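Local coordinates for antistasin (Haementeria officinalis, PDB 1SKZ), which is a small, highly disulfide-bonded protein from a leech that potently inhibits the blood coagulation protease factor Xa, at residues 96-99 with 103-106; 41-44 with 48-51; 18-21 with 27-30. One frame throughout, in Å; residues are numbered along the deposited sequence.

In the fold
Along the chain, contact 3 (18-21 with 27-30) comes first, then contact 2 (41-44 with 48-51), and last contact 1 (96-99 with 103-106). Contacts 3 and 2 are neighbours, their centres about 9 Å apart, joined by the Cys28-Cys48 disulfide and a probable hydrogen bond from Arg43 to the carbonyl of Cys19. Contact 1 lies about 19 Å from each of them, between centres, and touches neither. Contacts 1 and 2 are short antiparallel hairpins in separate antistasin-like repeats, paired by the same Arg-Glu register, whereas contact 3 is a single bridge between loops. With so little regular secondary structure, the disulfides and these small pairings probably hold much of the fold together.

Contact 1. Residues 96-99 with 103-106; sequences LKRD and CEYC
Tyr105 N donates to Lys97 O at 3.0 Å and Asp99 N to Cys103 O at 2.9 Å, two backbone bonds that flank Arg98 and Glu104, the antiparallel non-hydrogen-bonded pair of a small beta hairpin in the second antistasin-like repeat. On the face those two side chains share, the Arg98 guanidinium lies over the Glu104 chain: Glu104 CG sits 3.3 Å from its plane, offset toward the rim, and the carboxylate plane is turned only 14° from it. Arg98 NH2 and Glu104 OE2, 3.5 Å apart, attract as charges, but the oxygen is well out of the guanidinium plane and no N-H points at it. Arg98 NH1 instead donates to the carbonyl of Gly102 in the turn. With an alanine in place of Arg98, Glu104 would probably lose its charge partner and the flat group over its CG, and the Gly102 carbonyl its guanidinium donor.

Beside this pair, Leu96 lays CB and CD2 against Tyr105 O, and a water spans Leu96 O and Glu104 OE2. Lys97 CB lies over the Tyr105 ring, off centre, in a CH-pi contact 4.2 Å from the centroid; beyond it, Lys97 CD reaches Tyr105 OH at 3.6 Å and the ammonium goes on to a salt bridge with Glu107. Tyr105 CG stands between its backbone N and carbonyl carbon (chi1 62°), which brings the ring edge near Asp99 N. Further out, disulfides tie Cys103 to Cys82 and Cys106 to Cys88. Lys97, Arg98 and Asp99 belong to a predicted heparin site. At the turn, Asp99 OD1 takes two backbone N-H groups, from Leu101 and from Cys103, the latter at 3.0 Å and from above the carboxylate plane.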
ATOM      1  N   LEU A  96      -2.270   8.824  18.856  1.00 24.60           N
ATOM      2  CA  LEU A  96      -3.395   7.896  18.842  1.00 23.17           C
ATOM      3  C   LEU A  96      -3.437   6.996  17.574  1.00 21.96           C
ATOM      4  O   LEU A  96      -3.083   7.413  16.453  1.00 21.97           O
ATOM      5  CB  LEU A  96      -4.726   8.678  18.960  1.00 23.97           C
ATOM      6  CG  LEU A  96      -5.136   9.427  20.254  1.00 23.71           C
ATOM      7  CD1 LEU A  96      -6.381  10.236  19.987  1.00 21.83           C
ATOM      8  CD2 LEU A  96      -5.356   8.466  21.426  1.00 21.85           C
ATOM      9  N   LYS A  97      -4.001   5.809  17.734  1.00 20.65           N
ATOM     10  CA  LYS A  97      -4.186   4.913  16.593  1.00 19.97           C
ATOM     11  C   LYS A  97      -5.202   5.525  15.633  1.00 17.29           C
ATOM     12  O   LYS A  97      -6.167   6.155  16.066  1.00 17.42           O
ATOM     13  CB  LYS A  97      -4.699   3.534  17.057  1.00 19.31           C
ATOM     14  CG  LYS A  97      -3.693   2.700  17.849  1.00 21.30           C
ATOM     15  CD  LYS A  97      -4.302   1.322  18.204  1.00 23.16           C
ATOM     16  CE  LYS A  97      -3.338   0.441  19.031  1.00 24.72           C
ATOM     17  NZ  LYS A  97      -4.067  -0.765  19.589  1.00 24.65           N
ATOM     18  N   ARG A  98      -5.045   5.228  14.345  1.00 15.50           N
ATOM     19  CA  ARG A  98      -6.109   5.421  13.365  1.00 15.26           C
ATOM     20  C   ARG A  98      -6.650   4.069  12.905  1.00 14.20           C
ATOM     21  O   ARG A  98      -5.931   3.057  12.893  1.00 13.08           O
ATOM     22  CB  ARG A  98      -5.596   6.208  12.146  1.00 15.46           C
ATOM     23  CG  ARG A  98      -5.188   7.593  12.529  1.00 17.72           C
ATOM     24  CD  ARG A  98      -4.897   8.409  11.335  1.00 21.71           C
ATOM     25  NE  ARG A  98      -4.456   9.759  11.694  1.00 22.07           N
ATOM     26  CZ  ARG A  98      -5.272  10.778  11.945  1.00 21.83           C
ATOM     27  NH1 ARG A  98      -6.575  10.701  11.706  1.00 19.26           N
ATOM     28  NH2 ARG A  98      -4.743  11.913  12.368  1.00 25.39           N
ATOM     29  N   ASP A  99      -7.931   4.062  12.557  1.00 12.13           N
ATOM     30  CA  ASP A  99      -8.572   2.880  12.004  1.00 11.32           C
ATOM     31  C   ASP A  99      -8.425   2.821  10.469  1.00  9.49           C
ATOM     32  O   ASP A  99      -7.761   3.655   9.844  1.00  9.00           O
ATOM     33  CB  ASP A  99     -10.049   2.810  12.471  1.00  8.80           C
ATOM     34  CG  ASP A  99     -10.942   3.960  11.932  1.00 11.33           C
ATOM     35  OD1 ASP A  99     -10.638   4.612  10.918  1.00 10.91           O
ATOM     36  OD2 ASP A  99     -12.055   4.119  12.475  1.00 11.69           O
ATOM     37  N   CYS A 103      -9.341   7.299  10.808  1.00 15.24           N
ATOM     38  CA  CYS A 103      -9.914   8.072  11.899  1.00 14.64           C
ATOM     39  C   CYS A 103      -9.204   7.727  13.182  1.00 14.74           C
ATOM     40  O   CYS A 103      -9.070   6.554  13.529  1.00 15.52           O
ATOM     41  CB  CYS A 103     -11.407   7.752  12.037  1.00 13.79           C
ATOM     42  SG  CYS A 103     -12.477   8.164  10.615  1.00 14.50           S
ATOM     43  N   GLU A 104      -8.830   8.739  13.948  1.00 14.78           N
ATOM     44  CA  GLU A 104      -8.281   8.493  15.288  1.00 16.16           C
ATOM     45  C   GLU A 104      -9.308   7.931  16.228  1.00 15.51           C
ATOM     46  O   GLU A 104     -10.506   8.283  16.159  1.00 14.38           O
ATOM     47  CB  GLU A 104      -7.692   9.769  15.902  1.00 16.33           C
ATOM     48  CG  GLU A 104      -6.494  10.265  15.134  1.00 18.93           C
ATOM     49  CD  GLU A 104      -5.787  11.395  15.839  1.00 23.01           C
ATOM     50  OE1 GLU A 104      -6.494  12.290  16.350  1.00 20.90           O
ATOM     51  OE2 GLU A 104      -4.532  11.376  15.868  1.00 24.00           O
ATOM     52  N   TYR A 105      -8.851   7.019  17.081  1.00 15.56           N
ATOM     53  CA  TYR A 105      -9.671   6.567  18.188  1.00 14.93           C
ATOM     54  C   TYR A 105      -8.805   6.386  19.410  1.00 13.77           C
ATOM     55  O   TYR A 105      -7.608   6.644  19.366  1.00 12.32           O
ATOM     56  CB  TYR A 105     -10.438   5.278  17.827  1.00 15.81           C
ATOM     57  CG  TYR A 105      -9.567   4.058  17.489  1.00 15.86           C
ATOM     58  CD1 TYR A 105      -8.984   3.927  16.232  1.00 15.14           C
ATOM     59  CD2 TYR A 105      -9.384   3.024  18.419  1.00 15.12           C
ATOM     60  CE1 TYR A 105      -8.236   2.800  15.900  1.00 15.97           C
ATOM     61  CE2 TYR A 105      -8.648   1.916  18.096  1.00 15.93           C
ATOM     62  CZ  TYR A 105      -8.081   1.806  16.839  1.00 16.53           C
ATOM     63  OH  TYR A 105      -7.369   0.675  16.521  1.00 17.71           O
ATOM     64  N   CYS A 106      -9.470   6.181  20.542  1.00 16.21           N
ATOM     65  CA  CYS A 106      -8.830   6.327  21.846  1.00 18.39           C
ATOM     66  C   CYS A 106      -7.995   5.122  22.292  1.00 20.93           C
ATOM     67  O   CYS A 106      -8.319   4.448  23.282  1.00 21.10           O
ATOM     68  CB  CYS A 106      -9.894   6.667  22.877  1.00 18.98           C
ATOM     69  SG  CYS A 106      -9.214   7.429  24.358  1.00 21.21           S
TER
HETATM   70  O   HOH W   1      -2.534   9.684  14.701  1.00 38.73           O
HETATM   71  O   HOH W   2      -5.349   0.442  14.641  1.00 27.92           O

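Contact 2. Residues 41-44 with 48-51; sequences FQRS and CEFC
Arg43 and Glu49 are stacked rather than joined end-on: Glu49 CG sits 3.5 Å from the Arg43 guanidinium plane, over its centre, and the carboxylate is tilted 29° to it. Arg43 NH2 and Glu49 OE2 are 3.5 Å apart, a salt bridge of charges alone, since the oxygen is well out of the guanidinium plane; Arg43 NH1 spends its hydrogens on the carbonyls of Gly47 and Cys19. The other flank of Glu49 meets Phe41, whose ring stands at 77° to the carboxylate, while two waters link Glu49 OE2 to Phe41 N and Phe41 O. With CG anti to the carbonyl carbon (chi1 -68°), the Phe41 ring comes close to Phe50 O and Cys51 CA, and Phe41 CE1 lies 4.2 Å from Cys51 SG in an oblique sulfur-aromatic contact.

The CB of Phe50 points opposite to that of Glu49, and the edge of its ring meets Ser44 CB, in the ring plane, 3.7 Å from Phe50 CE2; this ring stacks on Phe50 of the second subunit. Ser44 OG accepts from Cys48 N at 3.2 Å, closing the turn beside the backbone bonds Phe50 N to Gln42 O and Ser44 N to Cys48 O. The whole is the antiparallel beta hairpin of the first antistasin-like repeat, and its Cys51-Cys33 disulfide ties it to the segment carrying the reactive bond between Arg34 and Val35.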
ATOM      1  N   PHE A  41      -3.221   5.866  -6.604  1.00 11.84           N
ATOM      2  CA  PHE A  41      -2.552   4.926  -5.712  1.00 13.31           C
ATOM      3  C   PHE A  41      -3.311   4.736  -4.423  1.00 12.95           C
ATOM      4  O   PHE A  41      -3.943   5.649  -3.928  1.00 12.96           O
ATOM      5  CB  PHE A  41      -1.148   5.445  -5.370  1.00 12.68           C
ATOM      6  CG  PHE A  41      -0.198   5.448  -6.538  1.00 14.39           C
ATOM      7  CD1 PHE A  41       0.165   4.249  -7.171  1.00 12.93           C
ATOM      8  CD2 PHE A  41       0.337   6.645  -7.018  1.00 15.95           C
ATOM      9  CE1 PHE A  41       1.025   4.228  -8.248  1.00 11.03           C
ATOM     10  CE2 PHE A  41       1.219   6.628  -8.122  1.00 15.99           C
ATOM     11  CZ  PHE A  41       1.557   5.387  -8.737  1.00 13.57           C
ATOM     12  N   GLN A  42      -3.287   3.516  -3.910  1.00 13.09           N
ATOM     13  CA  GLN A  42      -3.772   3.207  -2.575  1.00 13.59           C
ATOM     14  C   GLN A  42      -2.942   3.907  -1.532  1.00 12.22           C
ATOM     15  O   GLN A  42      -1.812   4.307  -1.792  1.00 12.94           O
ATOM     16  CB  GLN A  42      -3.750   1.689  -2.336  1.00 14.79           C
ATOM     17  CG  GLN A  42      -4.674   1.012  -3.318  1.00 19.00           C
ATOM     18  CD  GLN A  42      -5.056  -0.390  -2.921  1.00 24.63           C
ATOM     19  OE1 GLN A  42      -5.164  -0.718  -1.729  1.00 26.84           O
ATOM     20  NE2 GLN A  42      -5.241  -1.251  -3.929  1.00 23.98           N
ATOM     21  N   ARG A  43      -3.528   4.131  -0.374  1.00 11.62           N
ATOM     22  CA  ARG A  43      -2.769   4.717   0.712  1.00 14.48           C
ATOM     23  C   ARG A  43      -2.807   3.783   1.903  1.00 14.34           C
ATOM     24  O   ARG A  43      -3.784   3.056   2.104  1.00 15.27           O
ATOM     25  CB  ARG A  43      -3.339   6.102   1.091  1.00 16.49           C
ATOM     26  CG  ARG A  43      -3.130   7.159  -0.011  1.00 20.69           C
ATOM     27  CD  ARG A  43      -3.353   8.550   0.511  1.00 23.79           C
ATOM     28  NE  ARG A  43      -3.242   9.580  -0.523  1.00 24.13           N
ATOM     29  CZ  ARG A  43      -2.267  10.476  -0.574  1.00 24.42           C
ATOM     30  NH1 ARG A  43      -1.331  10.519   0.372  1.00 23.83           N
ATOM     31  NH2 ARG A  43      -2.233  11.319  -1.585  1.00 25.86           N
ATOM     32  N   SER A  44      -1.759   3.825   2.722  1.00 13.41           N
ATOM     33  CA  SER A  44      -1.856   3.298   4.080  1.00 12.34           C
ATOM     34  C   SER A  44      -2.904   4.073   4.880  1.00 12.66           C
ATOM     35  O   SER A  44      -3.303   5.196   4.517  1.00 10.20           O
ATOM     36  CB  SER A  44      -0.495   3.376   4.787  1.00 13.43           C
ATOM     37  OG  SER A  44      -0.073   4.718   4.900  1.00 13.37           O
ATOM     38  N   CYS A  48      -0.140   7.612   3.610  1.00 12.77           N
ATOM     39  CA  CYS A  48       0.867   7.572   2.541  1.00 12.94           C
ATOM     40  C   CYS A  48       0.533   6.653   1.344  1.00 12.69           C
ATOM     41  O   CYS A  48       0.153   5.490   1.515  1.00 11.46           O
ATOM     42  CB  CYS A  48       2.235   7.160   3.124  1.00 13.73           C
ATOM     43  SG  CYS A  48       2.854   8.286   4.411  1.00 18.06           S
ATOM     44  N   GLU A  49       0.692   7.197   0.137  1.00 13.79           N
ATOM     45  CA  GLU A  49       0.591   6.431  -1.120  1.00 15.10           C
ATOM     46  C   GLU A  49       1.664   5.342  -1.258  1.00 14.92           C
ATOM     47  O   GLU A  49       2.818   5.510  -0.820  1.00 14.53           O
ATOM     48  CB  GLU A  49       0.667   7.371  -2.342  1.00 14.67           C
ATOM     49  CG  GLU A  49      -0.632   8.109  -2.593  1.00 16.08           C
ATOM     50  CD  GLU A  49      -0.616   8.993  -3.822  1.00 17.92           C
ATOM     51  OE1 GLU A  49       0.474   9.408  -4.217  1.00 19.63           O
ATOM     52  OE2 GLU A  49      -1.705   9.286  -4.383  1.00 19.12           O
ATOM     53  N   PHE A  50       1.274   4.234  -1.866  1.00 12.54           N
ATOM     54  CA  PHE A  50       2.223   3.210  -2.211  1.00 14.35           C
ATOM     55  C   PHE A  50       1.820   2.702  -3.569  1.00 15.18           C
ATOM     56  O   PHE A  50       0.685   2.959  -4.011  1.00 11.72           O
ATOM     57  CB  PHE A  50       2.211   2.099  -1.162  1.00 17.76           C
ATOM     58  CG  PHE A  50       2.722   2.550   0.150  1.00 22.78           C
ATOM     59  CD1 PHE A  50       4.064   2.938   0.280  1.00 26.21           C
ATOM     60  CD2 PHE A  50       1.833   2.810   1.206  1.00 23.63           C
ATOM     61  CE1 PHE A  50       4.515   3.603   1.437  1.00 27.41           C
ATOM     62  CE2 PHE A  50       2.257   3.456   2.366  1.00 24.61           C
ATOM     63  CZ  PHE A  50       3.599   3.859   2.491  1.00 28.09           C
ATOM     64  N   CYS A  51       2.731   1.944  -4.201  1.00 13.40           N
ATOM     65  CA  CYS A  51       2.568   1.557  -5.605  1.00 13.34           C
ATOM     66  C   CYS A  51       1.639   0.356  -5.796  1.00 14.42           C
ATOM     67  O   CYS A  51       2.060  -0.727  -6.239  1.00 13.79           O
ATOM     68  CB  CYS A  51       3.935   1.257  -6.251  1.00 14.21           C
ATOM     69  SG  CYS A  51       3.792   1.058  -8.046  1.00 16.40           S
TER
HETATM   70  O   HOH W   3      -2.737   8.684  -6.528  1.00 18.40           O
HETATM   71  O   HOH W   4      -4.132   8.182  -3.635  1.00 25.03           O

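Contact 3. Residues 18-21 with 27-30; sequences ACNI and TCSG
Asn20 reaches across to Thr27 and Cys28 with its CB first, which lies 3.6 Å from Cys28 SG and equally close to Thr27 OG1. A chi1 of -174° swings CG away from the backbone N and past the same sulfur at 4.1 Å, carrying the amide alongside the Cys28-Cys48 disulfide. At the tip the two branches part. ND2 donates to the carbonyl of Tyr46 and to a water 3.0 Å away, which also hydrogen-bonds Thr27 OG1 and so bridges the segments; OD1 receives the N-H of Thr23.

The backbones meet once, at Ala18 and Cys28, a single antiparallel hydrogen-bonded bridge between two loops. Ala18 N donates to Cys28 O at 2.7 Å, coming in above the carbonyl plane, and Cys28 N returns a bond to Ala18 O at 3.1 Å. Just beyond, Ala18 CB presses on Gly30 CA at 3.3 Å, tighter than usual carbon packing. Gly30 has phi at +91°, and a side chain there would be jammed against the preceding carbonyl O and would crowd the methyl of Ala18. Disulfides carry each loop further, from Cys19 to Cys8 and from Cys28 to the hairpin 41-51.

Because OD1 faces an N-H donor and ND2 a carbonyl, the Asn20 amide should be held in one flip, and its hydrogen bonding to Thr27 passes through a water.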
ATOM      1  N   ALA A  18       6.920  12.595   0.197  1.00 24.24           N
ATOM      2  CA  ALA A  18       5.642  12.744  -0.479  1.00 23.20           C
ATOM      3  C   ALA A  18       4.573  13.184   0.508  1.00 22.04           C
ATOM      4  O   ALA A  18       4.757  13.123   1.743  1.00 21.10           O
ATOM      5  CB  ALA A  18       5.239  11.436  -1.167  1.00 21.76           C
ATOM      6  N   CYS A  19       3.476  13.680  -0.044  1.00 20.36           N
ATOM      7  CA  CYS A  19       2.414  14.251   0.760  1.00 20.75           C
ATOM      8  C   CYS A  19       1.544  13.235   1.511  1.00 18.98           C
ATOM      9  O   CYS A  19       1.070  12.245   0.924  1.00 18.15           O
ATOM     10  CB  CYS A  19       1.552  15.115  -0.131  1.00 22.96           C
ATOM     11  SG  CYS A  19       0.472  16.176   0.846  1.00 29.50           S
ATOM     12  N   ASN A  20       1.428  13.437   2.821  1.00 16.79           N
ATOM     13  CA  ASN A  20       0.501  12.693   3.653  1.00 17.64           C
ATOM     14  C   ASN A  20      -0.860  13.386   3.663  1.00 19.60           C
ATOM     15  O   ASN A  20      -0.965  14.559   3.978  1.00 17.89           O
ATOM     16  CB  ASN A  20       1.051  12.556   5.080  1.00 18.09           C
ATOM     17  CG  ASN A  20       0.185  11.662   5.970  1.00 18.55           C
ATOM     18  OD1 ASN A  20      -1.016  11.906   6.143  1.00 19.36           O
ATOM     19  ND2 ASN A  20       0.806  10.645   6.574  1.00 18.48           N
ATOM     20  N   ILE A  21      -1.879  12.673   3.190  1.00 19.01           N
ATOM     21  CA  ILE A  21      -3.134  13.281   2.842  1.00 19.43           C
ATOM     22  C   ILE A  21      -3.923  13.506   4.116  1.00 20.81           C
ATOM     23  O   ILE A  21      -4.777  14.383   4.179  1.00 21.09           O
ATOM     24  CB  ILE A  21      -3.925  12.383   1.859  1.00 20.70           C
ATOM     25  CG1 ILE A  21      -4.945  13.242   1.112  1.00 21.70           C
ATOM     26  CG2 ILE A  21      -4.556  11.154   2.623  1.00 18.35           C
ATOM     27  CD1 ILE A  21      -5.883  12.467   0.252  1.00 24.33           C
ATOM     28  N   THR A  27       5.587  13.768   5.057  1.00 27.44           N
ATOM     29  CA  THR A  27       6.252  12.830   5.933  1.00 25.74           C
ATOM     30  C   THR A  27       6.298  11.449   5.300  1.00 25.05           C
ATOM     31  O   THR A  27       6.821  10.502   5.891  1.00 25.99           O
ATOM     32  CB  THR A  27       5.542  12.764   7.251  1.00 26.44           C
ATOM     33  OG1 THR A  27       4.149  12.568   7.005  1.00 28.78           O
ATOM     34  CG2 THR A  27       5.719  14.090   8.024  1.00 29.08           C
ATOM     35  N   CYS A  28       5.845  11.354   4.058  1.00 23.25           N
ATOM     36  CA  CYS A  28       5.716  10.060   3.400  1.00 21.72           C
ATOM     37  C   CYS A  28       6.933   9.853   2.565  1.00 23.56           C
ATOM     38  O   CYS A  28       7.527  10.827   2.116  1.00 24.54           O
ATOM     39  CB  CYS A  28       4.483  10.046   2.483  1.00 19.72           C
ATOM     40  SG  CYS A  28       2.916  10.036   3.390  1.00 16.04           S
ATOM     41  N   SER A  29       7.217   8.602   2.226  1.00 23.79           N
ATOM     42  CA  SER A  29       8.390   8.291   1.416  1.00 27.47           C
ATOM     43  C   SER A  29       8.150   8.542  -0.066  1.00 29.05           C
ATOM     44  O   SER A  29       9.101   8.738  -0.848  1.00 30.66           O
ATOM     45  CB  SER A  29       8.799   6.838   1.618  1.00 28.03           C
ATOM     46  OG  SER A  29       9.066   6.611   2.978  1.00 31.71           O
ATOM     47  N   GLY A  30       6.886   8.473  -0.470  1.00 27.87           N
ATOM     48  CA  GLY A  30       6.598   8.487  -1.891  1.00 30.66           C
ATOM     49  C   GLY A  30       6.536   7.099  -2.533  1.00 31.06           C
ATOM     50  O   GLY A  30       7.027   6.090  -1.986  1.00 28.70           O
TER
HETATM   51  O   HOH W   5       3.555   9.891   7.350  1.00 18.45           O